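Local atomic coordinates of SLT domain-containing protein (Bdellovibrio bacteriovorus HD100, PDB entry 6TAB), a protein that probably acts as a lysozyme of altered substrate specificity, cleaving peptidoglycan to help the predatory bacterium leave its prey cell. Residues V76-E81 with A89-V94; S114-K119 with S242-S247; V140-N145 with D236-K241; L170-E175 with C182-T187; V208-R213 with G225-S230. One frame throughout, in Å; residues are numbered along the deposited sequence. Where two conformers were deposited one is given.

Contact 1. Residues V76-E81 with A89-V94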
# COMPACT_ATOMS: atom_id res chain seq x y z
N VAL A 76 -12.19 -0.39 12.34
CA VAL A 76 -10.76 -0.00 12.18
C VAL A 76 -10.70 1.31 11.38
O VAL A 76 -11.36 1.44 10.33
CB VAL A 76 -9.98 -1.13 11.47
CG1 VAL A 76 -8.56 -0.67 11.10
CG2 VAL A 76 -9.94 -2.39 12.34
N ILE A 77 -9.95 2.30 11.92
CA ILE A 77 -9.78 3.66 11.34
C ILE A 77 -8.35 3.88 10.88
O ILE A 77 -7.40 3.64 11.66
CB ILE A 77 -10.08 4.74 12.41
CG1 ILE A 77 -11.36 4.44 13.18
CG2 ILE A 77 -10.04 6.13 11.78
CD1 ILE A 77 -12.54 4.46 12.34
N PRO A 78 -8.10 4.35 9.64
CA PRO A 78 -6.73 4.51 9.16
C PRO A 78 -5.96 5.61 9.92
O PRO A 78 -6.54 6.62 10.41
CB PRO A 78 -6.89 4.91 7.67
CG PRO A 78 -8.28 4.42 7.29
CD PRO A 78 -9.08 4.63 8.57
N LEU A 79 -4.62 5.44 9.96
CA LEU A 79 -3.72 6.33 10.73
C LEU A 79 -3.68 7.77 10.19
O LEU A 79 -3.31 8.69 10.97
CB LEU A 79 -2.31 5.72 10.74
CG LEU A 79 -2.17 4.36 11.44
CD1 LEU A 79 -0.81 3.74 11.16
CD2 LEU A 79 -2.38 4.49 12.93
N TRP A 80 -3.97 8.00 8.90
CA TRP A 80 -3.96 9.38 8.35
C TRP A 80 -5.07 10.26 8.94
O TRP A 80 -4.95 11.51 8.87
CB TRP A 80 -3.93 9.39 6.81
CG TRP A 80 -4.98 8.55 6.12
CD1 TRP A 80 -6.34 8.65 6.26
CD2 TRP A 80 -4.76 7.54 5.12
NE1 TRP A 80 -6.97 7.74 5.45
CE2 TRP A 80 -6.03 7.02 4.76
CE3 TRP A 80 -3.61 6.97 4.56
CZ2 TRP A 80 -6.16 5.98 3.82
CZ3 TRP A 80 -3.74 5.99 3.61
CH2 TRP A 80 -5.00 5.47 3.27
N GLU A 81 -6.13 9.68 9.52
CA GLU A 81 -7.19 10.51 10.10
C GLU A 81 -6.71 11.24 11.37
O GLU A 81 -7.31 12.23 11.76
CB GLU A 81 -8.48 9.71 10.37
CG GLU A 81 -9.09 9.10 9.12
CD GLU A 81 -10.52 8.60 9.16
OE1 GLU A 81 -11.23 8.85 10.19
OE2 GLU A 81 -10.93 7.95 8.15
N ALA A 89 -11.40 12.47 4.08
CA ALA A 89 -11.65 12.43 2.63
C ALA A 89 -10.71 11.40 1.95
O ALA A 89 -11.12 10.75 0.95
CB ALA A 89 -11.49 13.80 2.01
N TRP A 90 -9.46 11.26 2.42
CA TRP A 90 -8.57 10.20 1.88
C TRP A 90 -9.21 8.82 2.08
O TRP A 90 -9.21 7.97 1.17
CB TRP A 90 -7.16 10.27 2.50
CG TRP A 90 -6.34 11.49 2.20
CD1 TRP A 90 -6.71 12.61 1.50
CD2 TRP A 90 -4.98 11.72 2.62
NE1 TRP A 90 -5.67 13.51 1.44
CE2 TRP A 90 -4.61 13.00 2.14
CE3 TRP A 90 -4.05 10.98 3.37
CZ2 TRP A 90 -3.34 13.53 2.39
CZ3 TRP A 90 -2.80 11.51 3.61
CH2 TRP A 90 -2.46 12.78 3.13
N SER A 91 -9.73 8.56 3.30
CA SER A 91 -10.41 7.27 3.61
C SER A 91 -11.59 7.02 2.64
O SER A 91 -11.73 5.95 2.06
CB SER A 91 -10.86 7.21 5.05
OG SER A 91 -9.73 7.24 5.92
N THR A 92 -12.46 8.02 2.51
CA THR A 92 -13.65 7.92 1.63
C THR A 92 -13.23 7.56 0.20
O THR A 92 -13.82 6.67 -0.46
CB THR A 92 -14.48 9.21 1.71
OG1 THR A 92 -14.89 9.40 3.07
CG2 THR A 92 -15.70 9.17 0.81
N HIS A 93 -12.18 8.24 -0.31
CA HIS A 93 -11.63 7.94 -1.65
C HIS A 93 -11.15 6.49 -1.75
O HIS A 93 -11.44 5.78 -2.74
CB HIS A 93 -10.52 8.95 -2.00
CG HIS A 93 -9.82 8.60 -3.28
ND1 HIS A 93 -10.39 8.84 -4.50
CD2 HIS A 93 -8.63 7.99 -3.52
CE1 HIS A 93 -9.57 8.35 -5.46
NE2 HIS A 93 -8.51 7.79 -4.87
N VAL A 94 -10.37 6.04 -0.76
CA VAL A 94 -9.81 4.70 -0.78
C VAL A 94 -10.95 3.66 -0.77
O VAL A 94 -10.90 2.65 -1.51
CB VAL A 94 -8.78 4.47 0.35
CG1 VAL A 94 -8.51 2.99 0.60
CG2 VAL A 94 -7.51 5.25 0.07
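Trp-90, on helix 87-101, meets Trp-80 of the preceding loop in an offset edge-to-face pair: its six-membered ring turns an edge toward the face of the Trp-80 five-membered ring, the two planes 72° apart. The nearest ring atoms, Trp-90 CE3 and Trp-80 CG, are 3.8 Å apart. Trp-90 CB adds a CH-pi contact over that same face, 4.1 Å from the centroid of the Trp-80 five-membered ring. Pro-78 CB lies against the opposite face, toward its rim, so the indole sits between its own loop and the helix. With chi1 at 52°, Trp-80 CG stands between the backbone N and the carbonyl carbon, and the ring lies back beside Pro-78.

Ser-91 comes next and takes the ring's edge. Trp-80 NE1 donates to Ser-91 OG at 2.8 Å, nearly in the indole plane, and Ser-91 OG in turn donates to Glu-81 OE2 at 2.6 Å, on that oxygen's anti lone pair. The hydroxyl is thus a relay from indole to carboxylate. Salt bridges from Glu-81 to Lys-88 and Arg-74 would favour its charged form.

One turn on, Val-94 CG2 approaches Trp-80 CZ2 obliquely at 4.1 Å. Ser-137 of helix 125-144 and Leu-197 of helix 193-211 also touch Trp-80, making this a buried tryptophan pair that ties the N-terminal loop into the helical core of a lysozyme-like fold.

Contact 2. Residues S114-K119 with S242-S247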
# COMPACT_ATOMS: atom_id res chain seq x y z
N SER A 114 -1.51 -16.07 8.54
CA SER A 114 -1.16 -16.44 9.93
C SER A 114 -0.21 -15.40 10.57
O SER A 114 -0.19 -15.28 11.80
CB SER A 114 -0.59 -17.85 10.02
OG SER A 114 0.62 -18.02 9.26
N LEU A 115 0.59 -14.72 9.74
CA LEU A 115 1.49 -13.64 10.18
C LEU A 115 0.77 -12.30 10.28
O LEU A 115 0.81 -11.63 11.33
CB LEU A 115 2.69 -13.53 9.22
CG LEU A 115 3.66 -12.38 9.46
CD1 LEU A 115 4.30 -12.45 10.82
CD2 LEU A 115 4.73 -12.28 8.37
N PHE A 116 0.13 -11.84 9.18
CA PHE A 116 -0.43 -10.49 9.11
C PHE A 116 -1.80 -10.35 9.77
O PHE A 116 -2.09 -9.28 10.35
CB PHE A 116 -0.52 -10.04 7.65
CG PHE A 116 0.79 -9.56 7.08
CD1 PHE A 116 1.17 -8.25 7.27
CD2 PHE A 116 1.63 -10.40 6.36
CE1 PHE A 116 2.37 -7.78 6.75
CE2 PHE A 116 2.82 -9.93 5.83
CZ PHE A 116 3.21 -8.62 6.05
N CYS A 117 -2.68 -11.35 9.66
CA CYS A 117 -4.10 -11.17 10.05
C CYS A 117 -4.74 -12.53 10.27
O CYS A 117 -5.35 -13.11 9.34
CB CYS A 117 -4.87 -10.32 9.03
SG CYS A 117 -6.59 -9.96 9.54
N PRO A 118 -4.55 -13.14 11.47
CA PRO A 118 -4.94 -14.54 11.63
C PRO A 118 -6.40 -14.90 11.28
O PRO A 118 -6.65 -16.02 10.75
CB PRO A 118 -4.57 -14.81 13.10
CG PRO A 118 -3.36 -13.92 13.31
CD PRO A 118 -3.68 -12.65 12.56
N LYS A 119 -7.35 -13.98 11.51
CA LYS A 119 -8.77 -14.20 11.25
C LYS A 119 -9.20 -13.68 9.86
O LYS A 119 -10.41 -13.52 9.65
CB LYS A 119 -9.63 -13.60 12.38
CG LYS A 119 -9.46 -14.24 13.75
CD LYS A 119 -10.39 -13.61 14.79
CE LYS A 119 -10.38 -14.38 16.09
NZ LYS A 119 -11.09 -13.65 17.18
N SER A 242 6.90 -2.73 12.68
CA SER A 242 5.73 -1.96 13.06
C SER A 242 4.51 -2.28 12.19
O SER A 242 3.41 -2.47 12.71
CB SER A 242 6.02 -0.46 13.04
OG SER A 242 7.02 -0.08 13.98
N ILE A 243 4.69 -2.35 10.87
CA ILE A 243 3.57 -2.69 9.98
C ILE A 243 2.98 -4.05 10.36
O ILE A 243 1.74 -4.21 10.47
CB ILE A 243 4.01 -2.62 8.49
CG1 ILE A 243 4.30 -1.16 8.09
CG2 ILE A 243 2.95 -3.21 7.55
CD1 ILE A 243 5.00 -0.98 6.77
N VAL A 244 3.86 -5.06 10.56
CA VAL A 244 3.37 -6.42 10.91
C VAL A 244 2.65 -6.41 12.27
O VAL A 244 1.59 -7.00 12.42
CB VAL A 244 4.53 -7.45 10.93
CG1 VAL A 244 4.15 -8.77 11.60
CG2 VAL A 244 5.05 -7.70 9.54
N SER A 245 3.25 -5.74 13.30
CA SER A 245 2.69 -5.70 14.65
C SER A 245 1.30 -5.01 14.65
O SER A 245 0.32 -5.52 15.24
CB SER A 245 3.63 -5.02 15.63
OG SER A 245 3.12 -5.10 16.96
N TRP A 246 1.22 -3.84 14.01
CA TRP A 246 -0.04 -3.08 14.01
C TRP A 246 -1.14 -3.87 13.29
O TRP A 246 -2.28 -3.90 13.74
CB TRP A 246 0.15 -1.69 13.43
CG TRP A 246 1.11 -0.79 14.17
CD1 TRP A 246 1.63 -0.93 15.41
CD2 TRP A 246 1.74 0.38 13.62
NE1 TRP A 246 2.52 0.08 15.69
CE2 TRP A 246 2.61 0.91 14.60
CE3 TRP A 246 1.69 0.99 12.36
CZ2 TRP A 246 3.38 2.05 14.37
CZ3 TRP A 246 2.43 2.13 12.14
CH2 TRP A 246 3.26 2.66 13.14
N SER A 247 -0.81 -4.51 12.15
CA SER A 247 -1.77 -5.34 11.39
C SER A 247 -2.33 -6.49 12.25
O SER A 247 -3.55 -6.67 12.40
CB SER A 247 -1.09 -5.87 10.14
OG SER A 247 -1.92 -6.79 9.43
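Val-244 and Ser-247, one turn apart on helix 238-248, receive Leu-115 and Phe-116 from the end of helix 113-116. Within the mainly helical lysozyme-like fold, the end of a short helix here packs against the last helix of the chain, far later in sequence.

The two methyls of Val-244 divide the work. With chi1 at 166°, CG1 is anti to the backbone N and CG2 anti to the carbonyl carbon, and each branch finds a different partner. Val-244 CG1 touches Leu-115 CD1 at 3.8 Å, the two side chains crossing at about a right angle. Val-244 CG2 meets Phe-116 CE1 at 3.9 Å, coming obliquely to the ring and again crossing the side chain nearly at right angles. Phe-116 also touches Ile-214 and Ala-215 and is buried.

Ser-247 faces the backbone end of the same phenylalanine, and its OG also lies near the plane of the Phe-116 ring, at the edge. Its OG is anti to its own backbone N, chi1 174°, which carries it across to the short helix. Tyr-131 OH of helix 125-144 is a second partner of this hydroxyl. Cys-117, directly after Phe-116, leaves helical geometry and is disulfide-bonded to Cys-253. Ser-247 OG donates to Phe-116 O at 2.7 Å, from above the carbonyl plane and 38° out of it.

Contact 3. Residues V140-N145 with D236-K241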
# COMPACT_ATOMS: atom_id res chain seq x y z
N VAL A 140 2.15 4.40 4.24
CA VAL A 140 2.35 5.87 4.10
C VAL A 140 3.17 6.41 5.29
O VAL A 140 4.08 7.25 5.07
CB VAL A 140 0.99 6.58 3.95
CG1 VAL A 140 1.15 8.10 4.08
CG2 VAL A 140 0.28 6.19 2.64
N ARG A 141 2.87 5.95 6.51
CA ARG A 141 3.60 6.43 7.71
C ARG A 141 5.12 6.29 7.48
O ARG A 141 5.88 7.23 7.77
CB ARG A 141 3.20 5.64 8.97
CG ARG A 141 4.12 5.78 10.19
CD ARG A 141 4.32 7.16 10.76
NE ARG A 141 5.32 7.11 11.84
CZ ARG A 141 6.63 7.26 11.68
NH1 ARG A 141 7.15 7.42 10.47
NH2 ARG A 141 7.41 7.26 12.76
N PHE A 142 5.55 5.13 6.96
CA PHE A 142 7.01 4.85 6.85
C PHE A 142 7.63 5.32 5.52
O PHE A 142 8.85 5.53 5.48
CB PHE A 142 7.34 3.38 7.18
CG PHE A 142 7.14 3.07 8.65
CD1 PHE A 142 7.98 3.62 9.61
CD2 PHE A 142 6.02 2.38 9.08
CE1 PHE A 142 7.75 3.39 10.96
CE2 PHE A 142 5.80 2.13 10.42
CZ PHE A 142 6.66 2.67 11.36
N GLU A 143 6.82 5.43 4.43
CA GLU A 143 7.37 5.93 3.17
C GLU A 143 7.55 7.46 3.18
O GLU A 143 8.55 7.96 2.67
CB GLU A 143 6.51 5.48 1.98
CG GLU A 143 6.59 4.00 1.66
CD GLU A 143 7.93 3.55 1.12
OE1 GLU A 143 8.79 4.43 0.78
OE2 GLU A 143 8.11 2.31 0.94
N SER A 144 6.54 8.19 3.66
CA SER A 144 6.51 9.69 3.60
C SER A 144 6.13 10.42 4.90
O SER A 144 6.05 11.65 4.88
CB SER A 144 5.53 10.12 2.53
OG SER A 144 4.20 9.77 2.88
N ASN A 145 5.76 9.70 5.96
CA ASN A 145 5.23 10.35 7.18
C ASN A 145 4.09 11.30 6.80
O ASN A 145 3.96 12.39 7.40
CB ASN A 145 6.30 11.05 8.05
CG ASN A 145 5.84 11.19 9.49
OD1 ASN A 145 4.96 10.48 9.96
ND2 ASN A 145 6.44 12.14 10.20
N ASP A 236 15.18 -6.73 10.19
CA ASP A 236 15.24 -6.14 11.53
C ASP A 236 15.28 -4.61 11.40
O ASP A 236 16.31 -3.97 11.62
CB ASP A 236 16.45 -6.66 12.31
CG ASP A 236 16.54 -6.15 13.74
OD1 ASP A 236 15.52 -5.66 14.27
OD2 ASP A 236 17.62 -6.27 14.32
N LYS A 237 14.15 -4.04 11.00
CA LYS A 237 14.00 -2.63 10.87
C LYS A 237 12.61 -2.22 11.34
O LYS A 237 11.63 -3.00 11.30
CB LYS A 237 14.25 -2.18 9.44
CG LYS A 237 13.23 -2.69 8.44
CD LYS A 237 13.73 -2.67 7.03
CE LYS A 237 12.61 -3.03 6.07
NZ LYS A 237 13.10 -3.41 4.73
N THR A 238 12.55 -0.96 11.78
CA THR A 238 11.42 -0.46 12.50
C THR A 238 10.16 -0.47 11.63
O THR A 238 9.06 -0.79 12.13
CB THR A 238 11.76 0.93 13.06
OG1 THR A 238 12.90 0.86 13.92
CG2 THR A 238 10.57 1.52 13.77
N SER A 239 10.29 -0.10 10.35
CA SER A 239 9.13 0.00 9.46
C SER A 239 8.40 -1.35 9.35
O SER A 239 7.21 -1.45 9.66
CB SER A 239 9.54 0.54 8.10
OG SER A 239 10.50 -0.30 7.46
N TYR A 240 9.12 -2.37 8.88
CA TYR A 240 8.52 -3.71 8.67
C TYR A 240 7.96 -4.25 10.00
O TYR A 240 6.81 -4.73 10.05
CB TYR A 240 9.55 -4.69 8.08
CG TYR A 240 9.03 -6.12 8.03
CD1 TYR A 240 8.20 -6.54 7.00
CD2 TYR A 240 9.31 -7.05 9.02
CE1 TYR A 240 7.67 -7.82 6.96
CE2 TYR A 240 8.81 -8.35 8.98
CZ TYR A 240 7.99 -8.74 7.94
OH TYR A 240 7.44 -10.01 7.91
N LYS A 241 8.75 -4.16 11.08
CA LYS A 241 8.30 -4.73 12.38
C LYS A 241 7.00 -4.06 12.86
O LYS A 241 6.10 -4.73 13.39
CB LYS A 241 9.42 -4.65 13.44
CG LYS A 241 10.60 -5.59 13.19
CD LYS A 241 11.67 -5.62 14.27
CE LYS A 241 12.26 -4.26 14.56
NZ LYS A 241 13.34 -4.38 15.56
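The C-terminal end of helix 125-144 and the first turn of helix 238-248 touch where Phe-142 lies on Ser-239. The backbone of the serine does much of the work: Ser-239 CA stands over the middle of the Phe-142 ring, 3.7 Å from its centroid and only 8° off the normal, a nearly vertical CH-pi contact. Ser-239 CB follows along the ring toward its root, 3.5 Å from Phe-142 CG. With chi1 at 60°, Ser-239 OG lies farther from the ring than CB, and it is carbon that meets the aromatic face.

Arg-141 CG lies over the centre of the opposite face, 3.9 Å above the ring plane, so the phenyl group is held between its helix neighbour and helix 238-248. Near the C-terminal end of its helix, Glu-143 and Ser-144 form the Glu-Ser pair familiar from the SLT family, directly after Phe-142. Further along the ring, Thr-238 contributes only a distant brush, its CG2 4.4 Å from Phe-142 CE1. Lys-237 occupies the N-cap position of helix 238-248. Across that first turn Lys-241 NZ forms a salt bridge with Asp-236 OD1 at 2.8 Å, meeting the oxygen nearly end-on.

Contact 4. Residues L170-E175 with C182-T187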
# COMPACT_ATOMS: atom_id res chain seq x y z
N LEU A 170 3.10 7.29 -1.10
CA LEU A 170 3.63 5.90 -1.16
C LEU A 170 4.98 5.81 -1.93
O LEU A 170 5.47 4.72 -2.20
CB LEU A 170 2.56 4.99 -1.80
CG LEU A 170 1.33 4.72 -0.93
CD1 LEU A 170 0.22 4.09 -1.76
CD2 LEU A 170 1.68 3.85 0.27
N GLN A 171 5.58 6.96 -2.25
CA GLN A 171 6.93 6.99 -2.87
C GLN A 171 6.93 6.13 -4.16
O GLN A 171 7.76 5.23 -4.35
CB GLN A 171 8.02 6.65 -1.84
CG GLN A 171 8.18 7.78 -0.80
CD GLN A 171 8.81 9.03 -1.39
OE1 GLN A 171 10.03 9.08 -1.60
NE2 GLN A 171 8.00 10.03 -1.70
N ILE A 172 6.00 6.47 -5.06
CA ILE A 172 5.84 5.86 -6.39
C ILE A 172 6.59 6.74 -7.39
O ILE A 172 6.70 7.96 -7.20
CB ILE A 172 4.35 5.69 -6.73
CG1 ILE A 172 3.70 4.70 -5.72
CG2 ILE A 172 4.12 5.26 -8.19
CD1 ILE A 172 2.17 4.68 -5.74
N SER A 173 7.09 6.14 -8.47
CA SER A 173 7.76 6.87 -9.55
C SER A 173 6.95 6.79 -10.86
O SER A 173 6.14 5.88 -11.05
CB SER A 173 9.21 6.40 -9.73
OG SER A 173 9.32 4.99 -9.72
N ILE A 174 7.17 7.78 -11.74
CA ILE A 174 6.24 7.93 -12.86
C ILE A 174 6.38 6.78 -13.89
O ILE A 174 5.33 6.31 -14.37
CB ILE A 174 6.34 9.32 -13.51
CG1 ILE A 174 5.19 9.57 -14.48
CG2 ILE A 174 7.70 9.57 -14.17
CD1 ILE A 174 5.00 11.04 -14.83
N GLU A 175 7.59 6.33 -14.24
CA GLU A 175 7.74 5.27 -15.26
C GLU A 175 7.17 3.95 -14.68
O GLU A 175 6.34 3.26 -15.32
CB GLU A 175 9.19 5.18 -15.74
CG GLU A 175 9.42 4.17 -16.84
CD GLU A 175 10.80 4.23 -17.49
OE1 GLU A 175 11.80 3.99 -16.80
OE2 GLU A 175 10.86 4.46 -18.69
N CYS A 182 -1.71 3.62 -14.07
CA CYS A 182 -2.00 4.70 -13.13
C CYS A 182 -2.36 6.00 -13.88
O CYS A 182 -3.08 6.84 -13.29
CB CYS A 182 -0.86 4.86 -12.11
SG CYS A 182 -0.71 3.39 -11.04
N GLY A 183 -1.90 6.18 -15.13
CA GLY A 183 -2.25 7.33 -15.94
C GLY A 183 -1.85 8.69 -15.33
O GLY A 183 -2.61 9.65 -15.43
N PHE A 184 -0.65 8.78 -14.75
CA PHE A 184 -0.08 10.08 -14.34
C PHE A 184 0.30 10.89 -15.59
O PHE A 184 1.15 10.48 -16.36
CB PHE A 184 1.16 9.85 -13.46
CG PHE A 184 0.91 9.11 -12.16
CD1 PHE A 184 0.03 9.60 -11.19
CD2 PHE A 184 1.68 8.00 -11.85
CE1 PHE A 184 -0.12 8.93 -9.98
CE2 PHE A 184 1.53 7.33 -10.64
CZ PHE A 184 0.64 7.82 -9.69
N LYS A 185 -0.31 12.07 -15.77
CA LYS A 185 -0.05 12.92 -16.95
C LYS A 185 1.25 13.72 -16.83
O LYS A 185 1.90 14.01 -17.84
CB LYS A 185 -1.26 13.82 -17.22
CG LYS A 185 -2.50 13.07 -17.71
CD LYS A 185 -3.60 13.95 -18.26
CE LYS A 185 -4.13 14.96 -17.26
NZ LYS A 185 -4.81 14.32 -16.12
N SER A 186 1.65 14.07 -15.60
CA SER A 186 2.86 14.82 -15.30
C SER A 186 3.34 14.47 -13.89
O SER A 186 2.63 13.80 -13.13
CB SER A 186 2.65 16.31 -15.40
OG SER A 186 1.91 16.80 -14.30
N THR A 187 4.55 14.91 -13.55
CA THR A 187 5.10 14.61 -12.22
C THR A 187 4.21 15.21 -11.11
O THR A 187 4.11 14.63 -10.02
CB THR A 187 6.57 15.02 -12.08
OG1 THR A 187 6.67 16.41 -12.37
CG2 THR A 187 7.47 14.20 -12.97
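Phe-184 presents the flat group of this contact. Ile-172 CG2 comes up to its ring obliquely, 4.1 Å from Phe-184 CE2, with the two side chains crossing at about a right angle. On one face lies Cys-182 CB from the ring's own segment, 3.7 Å above the plane and displaced toward the rim. Leu-190, Gln-195 and Cys-199 also touch this side chain, the last being the disulfide partner of Cys-182.

Ile-174 runs the other way past the root of the same side chain, its CG1 4.2 Å from Phe-184 CB. Both of its torsions are extended, with CG1 anti to the backbone N at chi1 -168°, which carries CD1 past Phe-184 CB to the next residues of the loop. The tip ends against the peptide that joins Ser-186 to Thr-187: Ile-174 CD1 is 3.9 Å from Ser-186 C and 4.1 Å from Thr-187 N. Here a methyl group meets backbone, and the threonine methyl lies slightly farther off.

In the first segment Gln-171 and Ile-172 both face Arg-167, at the end of strand 163-167, as a G1 beta bulge. The second is a loop without regular structure, held from outside by Asn-178, whose OD1 takes the Phe-184 N-H, and by Asp-189 OD2, which takes that of Ser-186. Between the two segments the contact is van der Waals only, hydrocarbon against hydrocarbon and, at the Ile-174 tip, against a peptide group; the loop's disulfide to Cys-199 and its bonds to Asn-178 and Asp-189 are made outside the contact.

Contact 5. Residues V208-R213 with G225-S230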
# COMPACT_ATOMS: atom_id res chain seq x y z
N VAL A 208 -0.55 -8.98 -5.10
CA VAL A 208 -1.16 -9.82 -4.07
C VAL A 208 -2.02 -10.92 -4.74
O VAL A 208 -2.00 -12.08 -4.31
CB VAL A 208 -1.92 -9.00 -3.01
CG1 VAL A 208 -2.58 -9.89 -1.95
CG2 VAL A 208 -0.98 -8.00 -2.31
N SER A 209 -2.76 -10.63 -5.86
CA SER A 209 -3.63 -11.59 -6.59
C SER A 209 -2.83 -12.61 -7.43
O SER A 209 -3.24 -13.78 -7.54
CB SER A 209 -4.66 -10.86 -7.44
OG SER A 209 -5.46 -11.77 -8.17
N ARG A 210 -1.72 -12.10 -7.97
CA ARG A 210 -0.87 -13.03 -8.80
C ARG A 210 -0.13 -14.01 -7.87
O ARG A 210 0.03 -15.22 -8.20
CB ARG A 210 0.14 -12.26 -9.67
CG ARG A 210 1.15 -13.07 -10.48
CD ARG A 210 2.17 -12.23 -11.24
NE ARG A 210 3.04 -13.00 -12.14
CZ ARG A 210 2.86 -13.13 -13.45
NH1 ARG A 210 1.85 -12.53 -14.07
NH2 ARG A 210 3.68 -13.89 -14.16
N ASP A 211 0.37 -13.51 -6.73
CA ASP A 211 1.29 -14.29 -5.88
C ASP A 211 0.53 -15.06 -4.76
O ASP A 211 1.11 -15.96 -4.12
CB ASP A 211 2.37 -13.38 -5.30
CG ASP A 211 3.37 -12.81 -6.31
OD1 ASP A 211 3.52 -13.44 -7.43
OD2 ASP A 211 4.01 -11.76 -5.99
N GLY A 212 -0.69 -14.61 -4.42
CA GLY A 212 -1.50 -15.25 -3.39
C GLY A 212 -1.05 -14.97 -1.96
O GLY A 212 -1.35 -15.78 -1.06
N ARG A 213 -0.34 -13.85 -1.72
CA ARG A 213 0.20 -13.51 -0.40
C ARG A 213 0.50 -12.01 -0.35
O ARG A 213 0.66 -11.35 -1.39
CB ARG A 213 1.41 -14.39 -0.07
CG ARG A 213 2.57 -14.26 -1.03
CD ARG A 213 3.68 -15.31 -0.83
NE ARG A 213 4.32 -15.12 0.46
CZ ARG A 213 4.51 -16.02 1.41
NH1 ARG A 213 4.27 -17.30 1.19
NH2 ARG A 213 4.98 -15.62 2.59
N GLY A 225 3.07 -7.24 -2.10
CA GLY A 225 3.46 -5.82 -2.02
C GLY A 225 4.97 -5.64 -1.86
O GLY A 225 5.50 -4.55 -2.19
N ALA A 226 5.68 -6.68 -1.34
CA ALA A 226 7.16 -6.59 -1.22
C ALA A 226 7.84 -6.56 -2.60
O ALA A 226 9.01 -6.22 -2.69
CB ALA A 226 7.69 -7.72 -0.36
N ARG A 227 7.12 -6.92 -3.69
CA ARG A 227 7.70 -6.71 -5.06
C ARG A 227 8.05 -5.22 -5.29
O ARG A 227 9.05 -4.92 -5.97
CB ARG A 227 6.70 -7.17 -6.14
CG ARG A 227 6.42 -8.67 -6.20
CD ARG A 227 6.50 -9.22 -7.58
NE ARG A 227 6.11 -10.61 -7.66
CZ ARG A 227 6.41 -11.35 -8.73
NH1 ARG A 227 7.31 -10.91 -9.63
NH2 ARG A 227 5.84 -12.53 -8.87
N TYR A 228 7.25 -4.29 -4.75
CA TYR A 228 7.40 -2.84 -5.05
C TYR A 228 8.01 -2.07 -3.85
O TYR A 228 8.85 -1.18 -4.08
CB TYR A 228 6.05 -2.21 -5.43
CG TYR A 228 6.19 -0.86 -6.13
CD1 TYR A 228 6.24 0.33 -5.41
CD2 TYR A 228 6.31 -0.79 -7.51
CE1 TYR A 228 6.45 1.55 -6.03
CE2 TYR A 228 6.51 0.42 -8.15
CZ TYR A 228 6.61 1.60 -7.42
OH TYR A 228 6.83 2.81 -8.04
N TRP A 229 7.58 -2.36 -2.61
CA TRP A 229 7.90 -1.49 -1.43
C TRP A 229 8.88 -2.17 -0.46
O TRP A 229 8.62 -3.24 0.10
CB TRP A 229 6.62 -1.08 -0.68
CG TRP A 229 5.74 -0.10 -1.38
CD1 TRP A 229 5.93 1.24 -1.47
CD2 TRP A 229 4.50 -0.37 -2.07
NE1 TRP A 229 4.93 1.84 -2.18
CE2 TRP A 229 4.01 0.88 -2.54
CE3 TRP A 229 3.75 -1.54 -2.35
CZ2 TRP A 229 2.78 0.98 -3.21
CZ3 TRP A 229 2.54 -1.43 -2.99
CH2 TRP A 229 2.07 -0.19 -3.44
N SER A 230 9.99 -1.47 -0.18
CA SER A 230 11.00 -1.93 0.77
C SER A 230 10.45 -2.08 2.20
O SER A 230 10.88 -2.97 2.94
CB SER A 230 12.20 -1.00 0.73
OG SER A 230 11.86 0.29 1.29
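Charge dominates where Arg-227 reaches Asp-211 at the end of helix 193-211. The guanidinium grips the carboxylate side-on: Arg-227 NE donates to Asp-211 OD2 and Arg-227 NH2 to Asp-211 OD1, both at 2.9 Å. Each oxygen uses its syn lone pair, and the two flat groups lie only 10° from coplanar, so the paired bonds fix the rotation of both. The Arg-227 chain bends at chi2, -132°, and is extended beyond it, bringing NE and NH2 to the carboxylate. Asp-211 OD2 takes a further hydrogen bond from Gly-224 N, which helps hold the carboxylate in place. Arg-210 NE lies 4.3 Å from Arg-227 NH2, a second positive group beside the bridge.

Van der Waals contact is slight: the Val-208 CG2 methyl lies 4.1 Å from backbone Gly-225 N.

Among backbone hydrogen bonds, Gly-225 O accepts from Tyr-228 N and Trp-229 N, curling the second segment into a compact turn, and another ties Gly-225 to Ile-214.

In the chain the salt bridge joins residues before and after the small hairpin of strands 217-218 and 221-222. Arg-227 rests on Trp-207 of helix 193-211, and the Trp-229 side chain touches Met-139 and Glu-143 of helix 125-144.

Starting from the N terminus, contact 1 closes first, a short loop that folds residues 76-81 back on helix 87-101. Contact 2 opens next, at 114-119, and closes only at 242-247, so everything between falls within its span. Contact 3 nests inside it and encloses contacts 4 and 5, which follow one another in series; none of the loops cross. Contacts 2 and 3 share helix 238-248. Leu-79 CD1 against Trp-246 CZ3 joins contact 1 to contact 2, while Trp-80 touches Val-140 of contact 3. A probable hydrogen bond from Trp-229 NE1 to Leu-170 O links contacts 5 and 4, and another, Lys-237 NZ to Ser-230 O, links 3 and 5.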